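PDB 2VTC: AA9 family lytic polysaccharide monooxygenase cel61B from Hypocrea jecorina, which depolymerises crystalline and amorphous polysaccharides such as cellulose by copper-dependent oxidation of their glycosidic bonds, releasing chains oxidised at C1 or C4. Local coordinates for residues N190-Y195 against P226-N231; D69-P74 against Q219-T224; G111-Y116 against N159-K164. All blocks are in the same frame, centred on the assembly; numbering follows the deposited sequence.

In the fold
The three contacts work at different levels of the AA9 beta-sandwich: sheet on sheet in contact 3, a strand's lead-in on a loop in contact 1, loop on loop in contact 2. Contact 3 is the core one: strands 113-119 and 160-164 meet through mostly apolar side chains, with one threonine among them. Contact 1 is also buried but lies further out, close to the metal site, and relies on methionine packing and a water bridge. Contact 2 is half at the surface, with tyrosine rings inside and Pro223 outside. It touches both others: Tyr71 packs on Met192 of contact 1, and Tyr221 hydrogen-bonds Tyr116 of strand 113-119, which contact 3 also uses.

Contact 1 of 3, residues N190-Y195 against P226-N231; sequences NGMQNY and PGILFN. With NI (nickel (II) ion), chain E.
Met192 and Ile228 mark the closest approach of the two backbones, their CA atoms 6.1 Å apart, where the loop leading into strand 193-204 passes the irregular 226-231 loop. The main chains are joined through water 1, which accepts from Met192 N and lies 2.9 Å from Ile228 O, to which it can donate. Met192 supplies the side-chain packing. With CG anti to the backbone N (chi1 -176°) and further bends at chi2 and chi3, the chain curls so that its CE methyl lies 3.3 Å from Gly227 O and meets Phe230 CE2 at the edge of the ring, 4.1 Å away. Nearer its root, CB lies 4.1 Å from Ile228 CG2, the two side chains crossing at about a right angle. An unbranched, flexible thioether suits a place that must follow both a ring edge and a backbone carbonyl; Gly227 O also accepts from Tyr239 OH. Three residues on, Tyr195 OH binds the nickel ion at 2.5 Å, in the site completed by His20 and His108 where the catalytic copper binds. Methionine packing and one bridging water thus join the approach to the metal-binding strand to the late loop, without a direct polar bond.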
loop_
_atom_site.group_PDB
_atom_site.type_symbol
_atom_site.label_atom_id
_atom_site.label_comp_id
_atom_site.label_asym_id
_atom_site.label_seq_id
_atom_site.Cartn_x
_atom_site.Cartn_y
_atom_site.Cartn_z
ATOM N N ASN A 190 19.543 2.932 4.616
ATOM C CA ASN A 190 18.382 3.388 5.378
ATOM C C ASN A 190 17.662 4.595 4.764
ATOM O O ASN A 190 16.794 5.206 5.396
ATOM C CB ASN A 190 18.766 3.633 6.857
ATOM C CG ASN A 190 17.576 3.551 7.788
ATOM O OD1 ASN A 190 17.296 4.473 8.572
ATOM N ND2 ASN A 190 16.855 2.446 7.697
ATOM N N GLY A 191 17.976 4.924 3.502
ATOM C CA GLY A 191 17.404 6.119 2.871
ATOM C C GLY A 191 16.046 6.009 2.202
ATOM O O GLY A 191 15.303 6.989 2.159
ATOM N N MET A 192 15.730 4.819 1.674
ATOM C CA MET A 192 14.410 4.542 1.080
ATOM C C MET A 192 13.297 4.852 2.081
ATOM O O MET A 192 13.431 4.536 3.277
ATOM C CB MET A 192 14.328 3.066 0.645
ATOM C CG MET A 192 13.028 2.700 -0.059
ATOM S SD MET A 192 12.622 3.666 -1.552
ATOM C CE MET A 192 13.496 2.691 -2.773
ATOM N N GLN A 193 12.224 5.484 1.614
ATOM C CA GLN A 193 11.088 5.783 2.495
ATOM C C GLN A 193 9.870 4.988 2.042
ATOM O O GLN A 193 9.336 5.264 0.975
ATOM C CB GLN A 193 10.738 7.277 2.507
ATOM C CG GLN A 193 11.879 8.173 3.002
ATOM C CD GLN A 193 11.615 9.676 2.894
ATOM O OE1 GLN A 193 12.453 10.471 3.358
ATOM N NE2 GLN A 193 10.520 10.078 2.302
ATOM N N ASN A 194 9.354 4.083 2.901
ATOM C CA ASN A 194 8.177 3.271 2.529
ATOM C C ASN A 194 6.887 3.860 3.103
ATOM O O ASN A 194 6.832 4.170 4.315
ATOM C CB ASN A 194 8.305 1.808 3.023
ATOM C CG ASN A 194 9.342 0.987 2.264
ATOM O OD1 ASN A 194 9.064 -0.160 1.835
ATOM N ND2 ASN A 194 10.549 1.494 2.165
ATOM N N TYR A 195 5.855 3.965 2.273
ATOM C CA TYR A 195 4.549 4.483 2.705
ATOM C C TYR A 195 3.447 3.439 2.444
ATOM O O TYR A 195 2.671 3.604 1.516
ATOM C CB TYR A 195 4.175 5.804 1.987
ATOM C CG TYR A 195 5.154 6.956 2.201
ATOM C CD1 TYR A 195 4.869 7.975 3.121
ATOM C CD2 TYR A 195 6.369 7.019 1.488
ATOM C CE1 TYR A 195 5.786 9.037 3.344
ATOM C CE2 TYR A 195 7.291 8.082 1.696
ATOM C CZ TYR A 195 6.982 9.080 2.616
ATOM O OH TYR A 195 7.889 10.121 2.807
ATOM N N PRO A 226 18.658 -4.381 -4.518
ATOM C CA PRO A 226 19.072 -3.485 -5.610
ATOM C C PRO A 226 18.140 -2.315 -5.967
ATOM O O PRO A 226 18.623 -1.299 -6.506
ATOM C CB PRO A 226 19.280 -4.456 -6.794
ATOM C CG PRO A 226 18.450 -5.657 -6.465
ATOM C CD PRO A 226 18.592 -5.778 -4.967
ATOM N N GLY A 227 16.833 -2.438 -5.688
ATOM C CA GLY A 227 15.877 -1.370 -5.936
ATOM C C GLY A 227 15.527 -0.587 -4.685
ATOM O O GLY A 227 14.715 0.345 -4.725
ATOM N N ILE A 228 16.163 -0.971 -3.574
ATOM C CA ILE A 228 16.003 -0.282 -2.288
ATOM C C ILE A 228 17.179 0.688 -2.059
ATOM O O ILE A 228 16.980 1.842 -1.631
ATOM C CB ILE A 228 15.926 -1.292 -1.098
ATOM C CG1 ILE A 228 14.627 -2.122 -1.155
ATOM C CG2 ILE A 228 16.128 -0.587 0.292
ATOM C CD1 ILE A 228 13.313 -1.340 -1.030
ATOM N N LEU A 229 18.373 0.184 -2.361
ATOM C CA LEU A 229 19.625 0.950 -2.229
ATOM C C LEU A 229 20.238 1.153 -3.628
ATOM O O LEU A 229 20.798 0.220 -4.201
ATOM C CB LEU A 229 20.595 0.199 -1.339
ATOM C CG LEU A 229 21.973 0.835 -1.044
ATOM C CD1 LEU A 229 21.817 2.090 -0.193
ATOM C CD2 LEU A 229 22.902 -0.173 -0.397
ATOM N N PHE A 230 20.078 2.363 -4.148
ATOM C CA PHE A 230 20.475 2.681 -5.532
ATOM C C PHE A 230 20.526 4.180 -5.727
ATOM O O PHE A 230 19.956 4.947 -4.954
ATOM C CB PHE A 230 19.508 2.020 -6.549
ATOM C CG PHE A 230 18.206 2.754 -6.715
ATOM C CD1 PHE A 230 17.978 3.574 -7.822
ATOM C CD2 PHE A 230 17.191 2.635 -5.759
ATOM C CE1 PHE A 230 16.798 4.285 -7.970
ATOM C CE2 PHE A 230 15.993 3.316 -5.904
ATOM C CZ PHE A 230 15.772 4.143 -7.014
ATOM N N ASN A 231 21.193 4.615 -6.803
ATOM C CA ASN A 231 21.335 6.031 -7.067
ATOM C C ASN A 231 20.237 6.528 -8.014
ATOM O O ASN A 231 20.221 6.144 -9.180
ATOM C CB ASN A 231 22.736 6.304 -7.659
ATOM C CG ASN A 231 23.025 7.778 -7.835
ATOM O OD1 ASN A 231 22.242 8.644 -7.436
ATOM N ND2 ASN A 231 24.171 8.075 -8.466
HETATM NI NI NI E . 7.321 12.548 2.551
HETATM O O HOH W 1 18.068 3.170 0.747
HETATM O O HOH W 2 7.478 14.685 2.716
HETATM O O HOH W 3 8.383 12.217 3.032
#

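Contact 2 of 3, residues D69-P74 against Q219-T224; sequences DQYTTP and QLYKPT
Tyr221 and Tyr71 form the heart of this contact, their CA atoms 6.3 Å apart. Along the 219-224 segment, Leu220 comes first: it lays its CB over the centre of the ring of the next residue, Tyr221, while its side chain packs against Tyr116 and Pro244. At Tyr221 the backbone and side chain both take part. Its N donates to water 4, which lies 2.9 Å from Tyr71 O, to which it can donate, and so links the two main chains. Its CB lies over one face of the Tyr71 ring, 3.8 Å from the centroid and 28° off the normal, as a CH-pi contact. The Tyr221 ring continues beyond, turning its edge to the face of Tyr71 with planes at 54° and centroids 5.5 Å apart. The Tyr221 hydroxyl goes on to hydrogen bonds with Glu179 and Tyr116. Tyr71 has CG anti to its own carbonyl carbon (chi1 -73°), which brings CD2 to 3.4 Å from Tyr221 O. At Lys222 the backbone takes over, its C lying in the plane of the Tyr71 ring at the edge. Pro223 then adds its CD, 4.3 Å from Tyr71 CD2; a compact, rigid ring suits this exposed margin. Replacing Tyr71 by an alanine would probably leave Tyr221 CB and the Pro223 ring without the surface they pack on, opening a gap between the two loops. Across from them, Thr73 steadies the 69-74 loop: its N and OG1 both bond to Gln70 O, OG1 at 2.9 Å, closing a type I beta turn before helix 75-78. The whole is a loop-to-loop tyrosine pair, an edge-to-face stack backed by CH-pi contact, lying against the beta-sandwich of the AA9 fold.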
loop_
_atom_site.group_PDB
_atom_site.type_symbol
_atom_site.label_atom_id
_atom_site.label_comp_id
_atom_site.label_asym_id
_atom_site.label_seq_id
_atom_site.Cartn_x
_atom_site.Cartn_y
_atom_site.Cartn_z
ATOM N N ASP A 69 15.455 0.065 8.299
ATOM C CA ASP A 69 15.780 -0.507 9.610
ATOM C C ASP A 69 14.529 -1.030 10.337
ATOM O O ASP A 69 14.636 -1.590 11.439
ATOM C CB ASP A 69 16.592 0.470 10.500
ATOM C CG ASP A 69 15.889 1.805 10.755
ATOM O OD1 ASP A 69 14.711 2.006 10.407
ATOM O OD2 ASP A 69 16.547 2.711 11.357
ATOM N N GLN A 70 13.367 -0.840 9.713
ATOM C CA GLN A 70 12.100 -1.362 10.243
ATOM C C GLN A 70 11.488 -2.455 9.341
ATOM O O GLN A 70 10.344 -2.847 9.552
ATOM C CB GLN A 70 11.105 -0.237 10.417
ATOM C CG GLN A 70 11.554 0.842 11.384
ATOM C CD GLN A 70 10.580 1.977 11.427
ATOM O OE1 GLN A 70 10.509 2.795 10.507
ATOM N NE2 GLN A 70 9.779 2.028 12.501
ATOM N N TYR A 71 12.229 -2.926 8.340
ATOM C CA TYR A 71 11.673 -3.913 7.395
ATOM C C TYR A 71 11.328 -5.279 8.003
ATOM O O TYR A 71 10.618 -6.064 7.362
ATOM C CB TYR A 71 12.582 -4.098 6.171
ATOM C CG TYR A 71 12.614 -2.973 5.146
ATOM C CD1 TYR A 71 11.675 -1.935 5.120
ATOM C CD2 TYR A 71 13.588 -3.001 4.132
ATOM C CE1 TYR A 71 11.725 -0.914 4.133
ATOM C CE2 TYR A 71 13.633 -2.011 3.158
ATOM C CZ TYR A 71 12.714 -0.988 3.143
ATOM O OH TYR A 71 12.742 0.012 2.192
ATOM N N THR A 72 11.839 -5.587 9.207
ATOM C CA THR A 72 11.501 -6.860 9.858
ATOM C C THR A 72 10.535 -6.693 11.034
ATOM O O THR A 72 10.337 -7.650 11.777
ATOM C CB THR A 72 12.749 -7.621 10.355
ATOM O OG1 THR A 72 13.363 -6.893 11.429
ATOM C CG2 THR A 72 13.747 -7.835 9.211
ATOM N N THR A 73 9.978 -5.493 11.187
ATOM C CA THR A 73 9.126 -5.136 12.343
ATOM C C THR A 73 7.654 -5.113 11.962
ATOM O O THR A 73 7.313 -4.989 10.787
ATOM C CB THR A 73 9.508 -3.742 12.951
ATOM O OG1 THR A 73 9.018 -2.682 12.117
ATOM C CG2 THR A 73 11.032 -3.617 13.179
ATOM N N PRO A 74 6.746 -5.262 12.952
ATOM C CA PRO A 74 5.317 -5.175 12.648
ATOM C C PRO A 74 4.856 -3.911 11.915
ATOM O O PRO A 74 3.863 -3.952 11.195
ATOM C CB PRO A 74 4.665 -5.266 14.047
ATOM C CG PRO A 74 5.630 -6.115 14.834
ATOM C CD PRO A 74 6.989 -5.574 14.379
ATOM N N GLN A 219 9.311 -10.003 5.279
ATOM C CA GLN A 219 10.230 -10.645 4.343
ATOM C C GLN A 219 10.179 -10.011 2.936
ATOM O O GLN A 219 10.830 -10.501 2.017
ATOM C CB GLN A 219 9.954 -12.157 4.271
ATOM C CG GLN A 219 10.356 -12.926 5.531
ATOM C CD GLN A 219 9.925 -14.407 5.503
ATOM O OE1 GLN A 219 9.749 -15.010 4.436
ATOM N NE2 GLN A 219 9.753 -14.987 6.681
ATOM N N LEU A 220 9.429 -8.920 2.784
ATOM C CA LEU A 220 9.288 -8.292 1.454
ATOM C C LEU A 220 10.584 -7.672 0.961
ATOM O O LEU A 220 10.947 -7.851 -0.214
ATOM C CB LEU A 220 8.185 -7.238 1.421
ATOM C CG LEU A 220 6.761 -7.737 1.647
ATOM C CD1 LEU A 220 5.857 -6.549 1.833
ATOM C CD2 LEU A 220 6.232 -8.629 0.497
ATOM N N TYR A 221 11.273 -6.966 1.862
ATOM C CA TYR A 221 12.419 -6.116 1.492
ATOM C C TYR A 221 13.584 -6.210 2.482
ATOM O O TYR A 221 13.367 -6.382 3.690
ATOM C CB TYR A 221 12.012 -4.643 1.491
ATOM C CG TYR A 221 10.720 -4.322 0.804
ATOM C CD1 TYR A 221 10.567 -4.579 -0.556
ATOM C CD2 TYR A 221 9.650 -3.732 1.511
ATOM C CE1 TYR A 221 9.373 -4.286 -1.200
ATOM C CE2 TYR A 221 8.453 -3.415 0.873
ATOM C CZ TYR A 221 8.329 -3.703 -0.497
ATOM O OH TYR A 221 7.168 -3.399 -1.163
ATOM N N LYS A 222 14.803 -6.068 1.947
ATOM C CA LYS A 222 16.031 -5.956 2.751
ATOM C C LYS A 222 16.695 -4.594 2.457
ATOM O O LYS A 222 16.548 -4.058 1.349
ATOM C CB LYS A 222 16.998 -7.111 2.457
ATOM C CG LYS A 222 16.452 -8.481 2.841
ATOM C CD LYS A 222 17.536 -9.539 2.874
ATOM C CE LYS A 222 16.933 -10.942 3.007
ATOM N NZ LYS A 222 17.964 -12.019 3.146
ATOM N N PRO A 223 17.396 -4.003 3.450
ATOM C CA PRO A 223 18.005 -2.669 3.240
ATOM C C PRO A 223 19.028 -2.577 2.101
ATOM O O PRO A 223 19.321 -1.466 1.643
ATOM C CB PRO A 223 18.672 -2.377 4.585
ATOM C CG PRO A 223 17.848 -3.196 5.571
ATOM C CD PRO A 223 17.611 -4.472 4.833
ATOM N N THR A 224 19.522 -3.727 1.655
ATOM C CA THR A 224 20.535 -3.804 0.583
ATOM C C THR A 224 20.014 -4.284 -0.768
ATOM O O THR A 224 20.809 -4.496 -1.707
ATOM C CB THR A 224 21.701 -4.732 1.000
ATOM O OG1 THR A 224 21.185 -6.030 1.345
ATOM C CG2 THR A 224 22.490 -4.123 2.192
HETATM O O HOH W 4 10.066 -6.219 4.502
#

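Contact 3 of 3, residues G111-Y116 against N159-K164; sequences GPIVTY and NKWTVK
Ile113 begins strand 113-119 and meets Trp161 of strand 160-164 across the interface between two sheets, the CA atoms 8.9 Å apart. The two side chains come from opposite directions. Ile113 CD1 sits over the six-membered ring of the indole, 3.7 Å from its centroid and 11° off the normal, a CH-pi contact almost straight above the ring. The branch CG2 lies over the five-membered part, 3.8 Å from Trp161 NE1. Trp161 has CG anti to the backbone N (chi1 -159°), which carries the indole toward Ile113, while chi2 (-102°) turns its face to it; a beta-branched chain with two separate methyls can cover both rings. Val114 points the other way, to Glu179, Leu181 and Tyr221. Thr115 and Val163 reach toward each other tip to tip, their CA atoms 7.6 Å apart. Thr115 CG2 meets Val163 CG1 at 4.0 Å, while OG1 comes to 3.4 Å of Val163 CG2. That buried hydroxyl is satisfied by Gln138 and His178, so its place beside a methyl probably leaves no bond unmet. Largely apolar, the contact has no polar bond between its segments; the threonine's polar needs are met within its own sheet.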
loop_
_atom_site.group_PDB
_atom_site.type_symbol
_atom_site.label_atom_id
_atom_site.label_comp_id
_atom_site.label_asym_id
_atom_site.label_seq_id
_atom_site.Cartn_x
_atom_site.Cartn_y
_atom_site.Cartn_z
ATOM N N GLY A 111 10.540 7.227 -7.465
ATOM C CA GLY A 111 10.299 5.920 -6.865
ATOM C C GLY A 111 9.148 5.125 -7.444
ATOM O O GLY A 111 8.223 5.684 -8.070
ATOM N N PRO A 112 9.176 3.797 -7.186
ATOM C CA PRO A 112 8.135 2.895 -7.681
ATOM C C PRO A 112 6.879 2.856 -6.797
ATOM O O PRO A 112 6.870 3.370 -5.677
ATOM C CB PRO A 112 8.820 1.533 -7.638
ATOM C CG PRO A 112 9.712 1.621 -6.402
ATOM C CD PRO A 112 10.217 3.076 -6.436
ATOM N N ILE A 113 5.853 2.215 -7.331
ATOM C CA ILE A 113 4.572 2.020 -6.640
ATOM C C ILE A 113 4.206 0.547 -6.755
ATOM O O ILE A 113 4.248 -0.015 -7.853
ATOM C CB ILE A 113 3.453 2.891 -7.289
ATOM C CG1 ILE A 113 3.843 4.382 -7.234
ATOM C CG2 ILE A 113 2.103 2.621 -6.616
ATOM C CD1 ILE A 113 2.779 5.326 -7.745
ATOM N N VAL A 114 3.887 -0.083 -5.610
ATOM C CA VAL A 114 3.521 -1.509 -5.601
ATOM C C VAL A 114 2.259 -1.704 -4.738
ATOM O O VAL A 114 2.026 -0.945 -3.784
ATOM C CB VAL A 114 4.680 -2.399 -5.047
ATOM C CG1 VAL A 114 5.928 -2.358 -5.958
ATOM C CG2 VAL A 114 5.061 -1.980 -3.610
ATOM N N THR A 115 1.452 -2.710 -5.099
ATOM C CA THR A 115 0.257 -3.072 -4.319
ATOM C C THR A 115 0.200 -4.587 -4.123
ATOM O O THR A 115 0.479 -5.363 -5.045
ATOM C CB THR A 115 -1.045 -2.586 -4.996
ATOM O OG1 THR A 115 -0.881 -1.205 -5.351
ATOM C CG2 THR A 115 -2.250 -2.684 -4.063
ATOM N N TYR A 116 -0.169 -4.981 -2.904
ATOM C CA TYR A 116 -0.250 -6.407 -2.538
ATOM C C TYR A 116 -1.658 -6.712 -2.029
ATOM O O TYR A 116 -2.411 -5.795 -1.627
ATOM C CB TYR A 116 0.748 -6.734 -1.414
ATOM C CG TYR A 116 2.212 -6.456 -1.719
ATOM C CD1 TYR A 116 3.060 -7.462 -2.179
ATOM C CD2 TYR A 116 2.754 -5.172 -1.513
ATOM C CE1 TYR A 116 4.409 -7.205 -2.472
ATOM C CE2 TYR A 116 4.089 -4.905 -1.795
ATOM C CZ TYR A 116 4.914 -5.923 -2.259
ATOM O OH TYR A 116 6.252 -5.666 -2.513
ATOM N N ASN A 159 -3.005 12.728 -7.576
ATOM C CA ASN A 159 -2.802 11.926 -6.360
ATOM C C ASN A 159 -3.588 10.619 -6.363
ATOM O O ASN A 159 -3.813 10.047 -5.294
ATOM C CB ASN A 159 -3.154 12.739 -5.101
ATOM C CG ASN A 159 -1.962 13.464 -4.496
ATOM O OD1 ASN A 159 -1.916 13.679 -3.282
ATOM N ND2 ASN A 159 -0.994 13.850 -5.329
ATOM N N LYS A 160 -3.998 10.167 -7.548
ATOM C CA LYS A 160 -4.785 8.936 -7.716
ATOM C C LYS A 160 -3.950 7.822 -8.341
ATOM O O LYS A 160 -3.188 8.070 -9.271
ATOM C CB LYS A 160 -6.005 9.186 -8.606
ATOM C CG LYS A 160 -7.107 10.009 -7.954
ATOM C CD LYS A 160 -8.048 10.582 -8.999
ATOM C CE LYS A 160 -8.926 11.689 -8.430
ATOM N NZ LYS A 160 -8.163 12.889 -7.936
ATOM N N TRP A 161 -4.103 6.592 -7.841
ATOM C CA TRP A 161 -3.477 5.424 -8.464
ATOM C C TRP A 161 -4.486 4.287 -8.645
ATOM O O TRP A 161 -5.169 3.901 -7.689
ATOM C CB TRP A 161 -2.264 4.917 -7.659
ATOM C CG TRP A 161 -1.369 4.095 -8.527
ATOM C CD1 TRP A 161 -1.274 2.727 -8.574
ATOM C CD2 TRP A 161 -0.465 4.595 -9.520
ATOM N NE1 TRP A 161 -0.359 2.352 -9.540
ATOM C CE2 TRP A 161 0.145 3.483 -10.136
ATOM C CE3 TRP A 161 -0.125 5.892 -9.957
ATOM C CZ2 TRP A 161 1.087 3.618 -11.165
ATOM C CZ3 TRP A 161 0.810 6.024 -10.973
ATOM C CH2 TRP A 161 1.408 4.892 -11.563
ATOM N N THR A 162 -4.562 3.759 -9.862
ATOM C CA THR A 162 -5.516 2.694 -10.212
ATOM C C THR A 162 -4.860 1.326 -10.077
ATOM O O THR A 162 -3.765 1.090 -10.611
ATOM C CB THR A 162 -6.062 2.864 -11.656
ATOM O OG1 THR A 162 -6.860 4.052 -11.725
ATOM C CG2 THR A 162 -6.921 1.661 -12.081
ATOM N N VAL A 163 -5.540 0.433 -9.355
ATOM C CA VAL A 163 -5.110 -0.950 -9.190
ATOM C C VAL A 163 -6.284 -1.876 -9.505
ATOM O O VAL A 163 -7.335 -1.759 -8.885
ATOM C CB VAL A 163 -4.605 -1.229 -7.733
ATOM C CG1 VAL A 163 -4.195 -2.673 -7.569
ATOM C CG2 VAL A 163 -3.410 -0.334 -7.411
ATOM N N LYS A 164 -6.086 -2.783 -10.450
ATOM C CA LYS A 164 -7.072 -3.815 -10.789
ATOM C C LYS A 164 -7.027 -5.020 -9.841
ATOM O O LYS A 164 -5.954 -5.604 -9.622
ATOM C CB LYS A 164 -6.870 -4.299 -12.231
ATOM C CG LYS A 164 -8.040 -5.140 -12.761
ATOM C CD LYS A 164 -7.789 -5.636 -14.184
ATOM C CE LYS A 164 -8.977 -6.427 -14.710
ATOM N NZ LYS A 164 -10.247 -5.621 -14.744
#